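Local coordinates for protein acyl-CoA dehydrogenase (Mycobacterium thermoresistibile, PDB 3NF4) that binds flavin adenine dinucleotide and, as an acyl-CoA dehydrogenase, probably oxidises acyl-CoA thioesters to their enoyl-CoA products, at residues E22-T27 and L84-A89; S63-E68 and Q75-Y80. All coordinates share one frame; numbering follows the deposited sequence.

Interaction 1 (E22-T27 and L84-A89)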
ATOM      1  N   GLU A  22      10.386   1.812 -37.608  1.00 70.82           N
ATOM      2  CA  GLU A  22      10.402   0.617 -38.455  1.00 70.72           C
ATOM      3  C   GLU A  22      11.088  -0.579 -37.767  1.00 69.13           C
ATOM      4  O   GLU A  22      10.718  -1.730 -38.003  1.00 69.23           O
ATOM      5  CB  GLU A  22      11.057   0.915 -39.823  1.00 72.70           C
ATOM      6  N   LEU A  23      12.079  -0.302 -36.923  1.00 67.63           N
ATOM      7  CA  LEU A  23      12.771  -1.357 -36.171  1.00 66.61           C
ATOM      8  C   LEU A  23      11.824  -1.978 -35.135  1.00 64.80           C
ATOM      9  O   LEU A  23      11.841  -3.185 -34.895  1.00 63.53           O
ATOM     10  CB  LEU A  23      14.046  -0.819 -35.501  1.00 66.34           C
ATOM     11  CG  LEU A  23      14.788  -1.746 -34.522  1.00 65.68           C
ATOM     12  CD1 LEU A  23      15.379  -2.972 -35.266  1.00 66.87           C
ATOM     13  CD2 LEU A  23      15.852  -1.018 -33.740  1.00 63.58           C
ATOM     14  N   ILE A  24      10.983  -1.139 -34.539  1.00 64.41           N
ATOM     15  CA  ILE A  24       9.949  -1.634 -33.643  1.00 63.49           C
ATOM     16  C   ILE A  24       8.991  -2.514 -34.439  1.00 65.28           C
ATOM     17  O   ILE A  24       8.627  -3.616 -34.002  1.00 64.46           O
ATOM     18  CB  ILE A  24       9.231  -0.490 -32.923  1.00 62.04           C
ATOM     19  CG1 ILE A  24      10.196   0.204 -31.935  1.00 60.94           C
ATOM     20  CG2 ILE A  24       7.938  -0.976 -32.250  1.00 60.60           C
ATOM     21  CD1 ILE A  24      10.593  -0.630 -30.693  1.00 58.32           C
ATOM     22  N   GLU A  25       8.637  -2.040 -35.636  1.00 67.67           N
ATOM     23  CA  GLU A  25       7.736  -2.755 -36.516  1.00 69.39           C
ATOM     24  C   GLU A  25       8.311  -4.098 -36.908  1.00 69.58           C
ATOM     25  O   GLU A  25       7.590  -5.094 -36.945  1.00 70.02           O
ATOM     26  CB  GLU A  25       7.438  -1.918 -37.759  1.00 71.76           C
ATOM     27  CG  GLU A  25       6.045  -2.156 -38.334  1.00 76.43           C
ATOM     28  CD  GLU A  25       4.932  -2.004 -37.287  1.00 80.73           C
ATOM     29  OE1 GLU A  25       4.761  -0.892 -36.729  1.00 80.57           O
ATOM     30  OE2 GLU A  25       4.223  -3.008 -37.026  1.00 83.18           O
ATOM     31  N   LEU A  26       9.604  -4.140 -37.200  1.00 69.76           N
ATOM     32  CA  LEU A  26      10.246  -5.421 -37.501  1.00 70.34           C
ATOM     33  C   LEU A  26      10.168  -6.413 -36.307  1.00 68.57           C
ATOM     34  O   LEU A  26       9.914  -7.613 -36.501  1.00 68.07           O
ATOM     35  CB  LEU A  26      11.684  -5.211 -37.983  1.00 71.34           C
ATOM     36  CG  LEU A  26      12.584  -6.432 -38.233  1.00 73.43           C
ATOM     37  CD1 LEU A  26      12.100  -7.258 -39.430  1.00 77.04           C
ATOM     38  CD2 LEU A  26      14.038  -6.002 -38.445  1.00 74.86           C
ATOM     39  N   THR A  27      10.360  -5.893 -35.089  1.00 67.04           N
ATOM     40  CA  THR A  27      10.309  -6.696 -33.850  1.00 65.62           C
ATOM     41  C   THR A  27       8.941  -7.320 -33.590  1.00 64.84           C
ATOM     42  O   THR A  27       8.866  -8.479 -33.212  1.00 64.04           O
ATOM     43  CB  THR A  27      10.742  -5.874 -32.593  1.00 64.57           C
ATOM     44  OG1 THR A  27      12.018  -5.264 -32.833  1.00 65.52           O
ATOM     45  CG2 THR A  27      10.825  -6.769 -31.357  1.00 62.85           C
ATOM     46  N   LEU A  84      13.335  -4.688 -26.488  1.00 50.73           N
ATOM     47  CA  LEU A  84      13.318  -5.663 -25.404  1.00 49.59           C
ATOM     48  C   LEU A  84      11.917  -5.757 -24.766  1.00 48.60           C
ATOM     49  O   LEU A  84      11.430  -6.848 -24.472  1.00 48.80           O
ATOM     50  CB  LEU A  84      14.380  -5.286 -24.370  1.00 49.27           C
ATOM     51  CG  LEU A  84      14.902  -6.394 -23.442  1.00 50.71           C
ATOM     52  CD1 LEU A  84      15.417  -7.622 -24.255  1.00 50.96           C
ATOM     53  CD2 LEU A  84      15.983  -5.862 -22.503  1.00 49.10           C
ATOM     54  N   GLU A  85      11.254  -4.618 -24.595  1.00 47.97           N
ATOM     55  CA  GLU A  85       9.898  -4.610 -24.043  1.00 47.38           C
ATOM     56  C   GLU A  85       8.874  -5.366 -24.931  1.00 47.60           C
ATOM     57  O   GLU A  85       8.006  -6.093 -24.418  1.00 46.23           O
ATOM     58  CB  GLU A  85       9.441  -3.161 -23.769  1.00 47.03           C
ATOM     59  CG  GLU A  85       8.257  -3.068 -22.836  1.00 45.93           C
ATOM     60  CD  GLU A  85       7.389  -1.825 -23.006  1.00 44.68           C
ATOM     61  OE1 GLU A  85       7.849  -0.663 -22.890  1.00 43.73           O
ATOM     62  OE2 GLU A  85       6.187  -2.021 -23.189  1.00 46.69           O
ATOM     63  N   GLU A  86       8.980  -5.177 -26.250  1.00 48.78           N
ATOM     64  CA  GLU A  86       8.072  -5.800 -27.223  1.00 49.58           C
ATOM     65  C   GLU A  86       8.266  -7.315 -27.231  1.00 50.06           C
ATOM     66  O   GLU A  86       7.291  -8.063 -27.190  1.00 50.58           O
ATOM     67  CB  GLU A  86       8.270  -5.221 -28.637  1.00 51.46           C
ATOM     68  CG  GLU A  86       7.793  -3.758 -28.856  1.00 52.43           C
ATOM     69  CD  GLU A  86       6.268  -3.579 -28.811  1.00 56.01           C
ATOM     70  OE1 GLU A  86       5.529  -4.591 -28.820  1.00 59.26           O
ATOM     71  OE2 GLU A  86       5.795  -2.417 -28.760  1.00 57.19           O
ATOM     72  N   ILE A  87       9.517  -7.772 -27.255  1.00 49.72           N
ATOM     73  CA  ILE A  87       9.810  -9.198 -27.051  1.00 49.32           C
ATOM     74  C   ILE A  87       9.182  -9.793 -25.762  1.00 48.20           C
ATOM     75  O   ILE A  87       8.456 -10.789 -25.850  1.00 48.04           O
ATOM     76  CB  ILE A  87      11.327  -9.493 -27.104  1.00 49.70           C
ATOM     77  CG1 ILE A  87      11.881  -9.113 -28.476  1.00 49.57           C
ATOM     78  CG2 ILE A  87      11.628 -10.978 -26.790  1.00 49.08           C
ATOM     79  CD1 ILE A  87      13.409  -8.932 -28.493  1.00 49.44           C
ATOM     80  N   ALA A  88       9.442  -9.175 -24.603  1.00 46.87           N
ATOM     81  CA  ALA A  88       8.993  -9.690 -23.311  1.00 46.19           C
ATOM     82  C   ALA A  88       7.468  -9.814 -23.191  1.00 46.09           C
ATOM     83  O   ALA A  88       6.974 -10.590 -22.358  1.00 45.28           O
ATOM     84  CB  ALA A  88       9.524  -8.800 -22.163  1.00 46.26           C
ATOM     85  N   ALA A  89       6.738  -9.028 -23.987  1.00 45.49           N
ATOM     86  CA  ALA A  89       5.292  -9.150 -24.076  1.00 45.30           C
ATOM     87  C   ALA A  89       4.811 -10.437 -24.763  1.00 46.38           C
ATOM     88  O   ALA A  89       3.640 -10.817 -24.591  1.00 46.68           O
ATOM     89  CB  ALA A  89       4.679  -7.901 -24.748  1.00 45.29           C
TER
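Thr27, whose methyl group meets Glu86 and Ile87 across the contact, has its hydroxyl turned back on its own helix, where Leu23 O is gripped twice. Thr27 OG1 donates to Leu23 O over 2.9 Å, while the routine helical bond from Thr27 N to Leu23 O measures 3.1 Å; the two donors arrive from opposite faces of the carbonyl plane, OG1 tilted 26° from it. With OG1 spent in this way, CG2 stands anti to the backbone N and is placed against helix 77-88. There Thr27 CG2 lies 3.9 Å from Ile87 CG1, the two side chains crossing at about a right angle, and 4.0 Å from Glu86 CB, so the methyl touches the aliphatic base of the glutamate and not its acid group. Glu86 bends at chi2 (-69°), and its carboxylate passes Ile24, with Glu86 OE2 4.3 Å from Ile24 CG2. That buried acid is paired with Arg13 through OE2 and Arg90 through OE1, both salt bridges. The axes of the two short helical segments approach to 10.0 Å and cross at -20°; the contact joins helix 18-35, the first of the N-terminal domain, to helix 77-88. No hydrogen bond spans the segments, which leaves mostly methyl and methylene groups to make the junction, with one carboxylate oxygen at van der Waals range of Ile24.

Interaction 2 (S63-E68 and Q75-Y80)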
ATOM      1  N   SER A  63      22.156  -7.855 -30.830  1.00 70.85           N
ATOM      2  CA  SER A  63      23.348  -7.012 -30.693  1.00 71.81           C
ATOM      3  C   SER A  63      23.075  -5.533 -30.943  1.00 71.41           C
ATOM      4  O   SER A  63      23.987  -4.769 -31.276  1.00 73.11           O
ATOM      5  CB  SER A  63      24.484  -7.515 -31.601  1.00 73.74           C
ATOM      6  OG  SER A  63      23.966  -8.086 -32.788  1.00 74.51           O
ATOM      7  N   LEU A  64      21.824  -5.135 -30.748  1.00 69.29           N
ATOM      8  CA  LEU A  64      21.389  -3.784 -31.030  1.00 68.30           C
ATOM      9  C   LEU A  64      22.239  -2.666 -30.426  1.00 68.38           C
ATOM     10  O   LEU A  64      22.628  -1.752 -31.152  1.00 68.80           O
ATOM     11  CB  LEU A  64      19.915  -3.614 -30.675  1.00 66.78           C
ATOM     12  CG  LEU A  64      18.953  -4.311 -31.637  1.00 66.95           C
ATOM     13  CD1 LEU A  64      17.530  -4.120 -31.187  1.00 65.13           C
ATOM     14  CD2 LEU A  64      19.141  -3.824 -33.118  1.00 68.92           C
ATOM     15  N   PRO A  65      22.532  -2.725 -29.108  1.00 67.80           N
ATOM     16  CA  PRO A  65      23.126  -1.521 -28.491  1.00 67.78           C
ATOM     17  C   PRO A  65      24.617  -1.299 -28.731  1.00 69.23           C
ATOM     18  O   PRO A  65      25.104  -0.191 -28.511  1.00 69.77           O
ATOM     19  CB  PRO A  65      22.860  -1.722 -26.985  1.00 66.26           C
ATOM     20  CG  PRO A  65      22.778  -3.193 -26.805  1.00 65.53           C
ATOM     21  CD  PRO A  65      22.262  -3.780 -28.102  1.00 66.78           C
ATOM     22  N   GLN A  66      25.335  -2.334 -29.159  1.00 70.35           N
ATOM     23  CA  GLN A  66      26.808  -2.257 -29.292  1.00 72.51           C
ATOM     24  C   GLN A  66      27.305  -1.529 -30.567  1.00 73.93           C
ATOM     25  O   GLN A  66      26.577  -1.430 -31.561  1.00 73.10           O
ATOM     26  CB  GLN A  66      27.455  -3.647 -29.165  1.00 73.03           C
ATOM     27  CG  GLN A  66      27.295  -4.300 -27.797  1.00 72.81           C
ATOM     28  CD  GLN A  66      26.001  -5.088 -27.671  1.00 73.08           C
ATOM     29  OE1 GLN A  66      25.373  -5.435 -28.679  1.00 72.67           O
ATOM     30  NE2 GLN A  66      25.592  -5.377 -26.424  1.00 72.16           N
ATOM     31  N   PRO A  67      28.545  -1.011 -30.528  1.00 76.05           N
ATOM     32  CA  PRO A  67      29.060  -0.217 -31.646  1.00 78.67           C
ATOM     33  C   PRO A  67      29.202  -1.001 -32.955  1.00 80.73           C
ATOM     34  O   PRO A  67      29.561  -2.188 -32.959  1.00 80.73           O
ATOM     35  CB  PRO A  67      30.430   0.256 -31.140  1.00 80.11           C
ATOM     36  CG  PRO A  67      30.363   0.119 -29.645  1.00 77.79           C
ATOM     37  CD  PRO A  67      29.528  -1.090 -29.431  1.00 76.33           C
ATOM     38  N   GLU A  68      28.890  -0.325 -34.052  1.00 82.67           N
ATOM     39  CA  GLU A  68      28.956  -0.923 -35.373  1.00 85.63           C
ATOM     40  C   GLU A  68      30.359  -1.372 -35.777  1.00 87.23           C
ATOM     41  O   GLU A  68      30.481  -2.338 -36.510  1.00 88.15           O
ATOM     42  CB  GLU A  68      28.395   0.030 -36.427  1.00 86.71           C
ATOM     43  CG  GLU A  68      26.921   0.362 -36.252  1.00 88.69           C
ATOM     44  CD  GLU A  68      26.421   1.329 -37.312  1.00 93.21           C
ATOM     45  OE1 GLU A  68      26.572   1.012 -38.519  1.00 96.30           O
ATOM     46  OE2 GLU A  68      25.876   2.402 -36.941  1.00 94.54           O
ATOM     47  N   GLN A  75      22.540   1.135 -31.704  1.00 68.67           N
ATOM     48  CA  GLN A  75      21.333   1.760 -31.176  1.00 66.88           C
ATOM     49  C   GLN A  75      21.464   2.384 -29.777  1.00 65.33           C
ATOM     50  O   GLN A  75      22.139   1.833 -28.895  1.00 65.31           O
ATOM     51  CB  GLN A  75      20.181   0.750 -31.199  1.00 66.39           C
ATOM     52  CG  GLN A  75      19.848   0.210 -32.602  1.00 67.05           C
ATOM     53  CD  GLN A  75      19.223   1.262 -33.513  1.00 70.59           C
ATOM     54  OE1 GLN A  75      18.537   2.181 -33.056  1.00 70.49           O
ATOM     55  NE2 GLN A  75      19.449   1.121 -34.822  1.00 74.04           N
ATOM     56  N   PRO A  76      20.828   3.548 -29.564  1.00 64.04           N
ATOM     57  CA  PRO A  76      20.746   4.047 -28.185  1.00 62.73           C
ATOM     58  C   PRO A  76      19.776   3.207 -27.327  1.00 60.92           C
ATOM     59  O   PRO A  76      18.926   2.478 -27.857  1.00 60.14           O
ATOM     60  CB  PRO A  76      20.226   5.484 -28.355  1.00 62.15           C
ATOM     61  CG  PRO A  76      19.507   5.467 -29.668  1.00 63.00           C
ATOM     62  CD  PRO A  76      20.266   4.508 -30.535  1.00 64.34           C
ATOM     63  N   TYR A  77      19.930   3.315 -26.015  1.00 60.26           N
ATOM     64  CA  TYR A  77      19.100   2.599 -25.047  1.00 59.09           C
ATOM     65  C   TYR A  77      17.603   2.921 -25.130  1.00 57.75           C
ATOM     66  O   TYR A  77      16.771   2.032 -24.983  1.00 56.03           O
ATOM     67  CB  TYR A  77      19.669   2.758 -23.631  1.00 58.96           C
ATOM     68  CG  TYR A  77      20.489   1.548 -23.203  1.00 61.93           C
ATOM     69  CD1 TYR A  77      21.554   1.067 -23.994  1.00 64.19           C
ATOM     70  CD2 TYR A  77      20.179   0.857 -22.027  1.00 62.34           C
ATOM     71  CE1 TYR A  77      22.301  -0.080 -23.595  1.00 65.94           C
ATOM     72  CE2 TYR A  77      20.917  -0.284 -21.621  1.00 63.73           C
ATOM     73  CZ  TYR A  77      21.968  -0.742 -22.402  1.00 65.77           C
ATOM     74  OH  TYR A  77      22.666  -1.860 -21.979  1.00 68.93           O
ATOM     75  N   GLU A  78      17.285   4.177 -25.433  1.00 57.92           N
ATOM     76  CA  GLU A  78      15.913   4.634 -25.690  1.00 57.85           C
ATOM     77  C   GLU A  78      15.214   3.809 -26.787  1.00 57.34           C
ATOM     78  O   GLU A  78      13.983   3.704 -26.784  1.00 57.30           O
ATOM     79  CB  GLU A  78      15.939   6.139 -26.009  1.00 59.09           C
ATOM     80  CG  GLU A  78      14.612   6.842 -26.287  1.00 62.46           C
ATOM     81  CD  GLU A  78      14.764   8.371 -26.601  1.00 66.64           C
ATOM     82  OE1 GLU A  78      15.825   8.840 -27.092  1.00 68.26           O
ATOM     83  OE2 GLU A  78      13.793   9.117 -26.351  1.00 69.28           O
ATOM     84  N   VAL A  79      15.984   3.207 -27.703  1.00 56.75           N
ATOM     85  CA  VAL A  79      15.422   2.300 -28.709  1.00 55.54           C
ATOM     86  C   VAL A  79      15.637   0.828 -28.320  1.00 54.89           C
ATOM     87  O   VAL A  79      14.684   0.031 -28.345  1.00 54.04           O
ATOM     88  CB  VAL A  79      15.960   2.574 -30.177  1.00 57.30           C
ATOM     89  CG1 VAL A  79      15.321   1.643 -31.171  1.00 56.56           C
ATOM     90  CG2 VAL A  79      15.694   3.982 -30.601  1.00 57.16           C
ATOM     91  N   TYR A  80      16.865   0.461 -27.948  1.00 54.12           N
ATOM     92  CA  TYR A  80      17.133  -0.924 -27.529  1.00 53.66           C
ATOM     93  C   TYR A  80      16.143  -1.447 -26.468  1.00 51.89           C
ATOM     94  O   TYR A  80      15.566  -2.525 -26.644  1.00 51.15           O
ATOM     95  CB  TYR A  80      18.590  -1.099 -27.062  1.00 54.04           C
ATOM     96  CG  TYR A  80      18.851  -2.344 -26.253  1.00 54.13           C
ATOM     97  CD1 TYR A  80      18.587  -3.605 -26.778  1.00 56.79           C
ATOM     98  CD2 TYR A  80      19.381  -2.264 -24.957  1.00 55.33           C
ATOM     99  CE1 TYR A  80      18.839  -4.768 -26.033  1.00 57.15           C
ATOM    100  CE2 TYR A  80      19.629  -3.410 -24.203  1.00 54.17           C
ATOM    101  CZ  TYR A  80      19.368  -4.661 -24.760  1.00 54.93           C
ATOM    102  OH  TYR A  80      19.607  -5.811 -24.053  1.00 54.73           O
TER
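Pro65 lays its CB-CG-CD edge over one face of the Tyr80 ring, the two ring planes inclined. Pro65 CG sits 3.9 Å from the centroid of the Tyr80 ring and only 7° off the ring normal, a well-centred CH-pi contact, while Pro65 CD comes within 3.9 Å of Tyr80 CD1. Leu64, just before the proline, contributes both backbone and side chain. Leu64 O accepts a hydrogen bond from Gln75 N at 2.9 Å, the donor tilted 30° from the carbonyl plane. Gln75 and Leu64 side chains run side by side in the same direction, with Leu64 CD2 4.1 Å from Gln75 CG, so the glutamine adds its aliphatic part to the apolar surface before it bends at chi2 and its amide end leads away. Leu64 CB also packs on the tyrosine, 4.1 Å from Tyr80 CD1. The contact folds this loop of the N-terminal helical domain back on the first turn of helix 77-88. Pro76 occupies the N-cap position of that helix, and its carbonyl O accepts from both Val79 N and Tyr80 N. Tyr80 has its CG anti to the backbone N (chi1 163°), which sets the ring against Pro65; its hydroxyl is hydrogen-bonded to Ser102 of helix 92-104. Pro65 CB also reaches the neighbouring ring, 3.8 Å from Tyr77 CE1, and Tyr80 CD2 is placed over the centre of that Tyr77 ring. Beside the Leu64-Gln75 bond Pro65 CA directs its hydrogen to Gln75 O, a CA-H...O contact of 3.5 Å, and further backbone bonds between Ser63 and Gly73 and between Gln66 and Gly74 extend the pairing of the two chain segments.

Both interactions are buried in the N-terminal domain and share helix 77-88, interaction 2 at its beginning and interaction 1 near its other end, with centres about 13 Å apart. Interaction 1 sets helix against helix across 56 intervening residues and is the smaller, a sparse aliphatic junction beside buried, arginine-paired acids. Interaction 2 joins segments only a few residues apart; its loop residues bring a backbone hydrogen bond and a proline-tyrosine CH-pi contact that two packed helices do not use here. The two meet directly through Leu23 on helix 18-35, whose CD2 lies 3.7 Å from Val79 CG1, so that helix spans both sites.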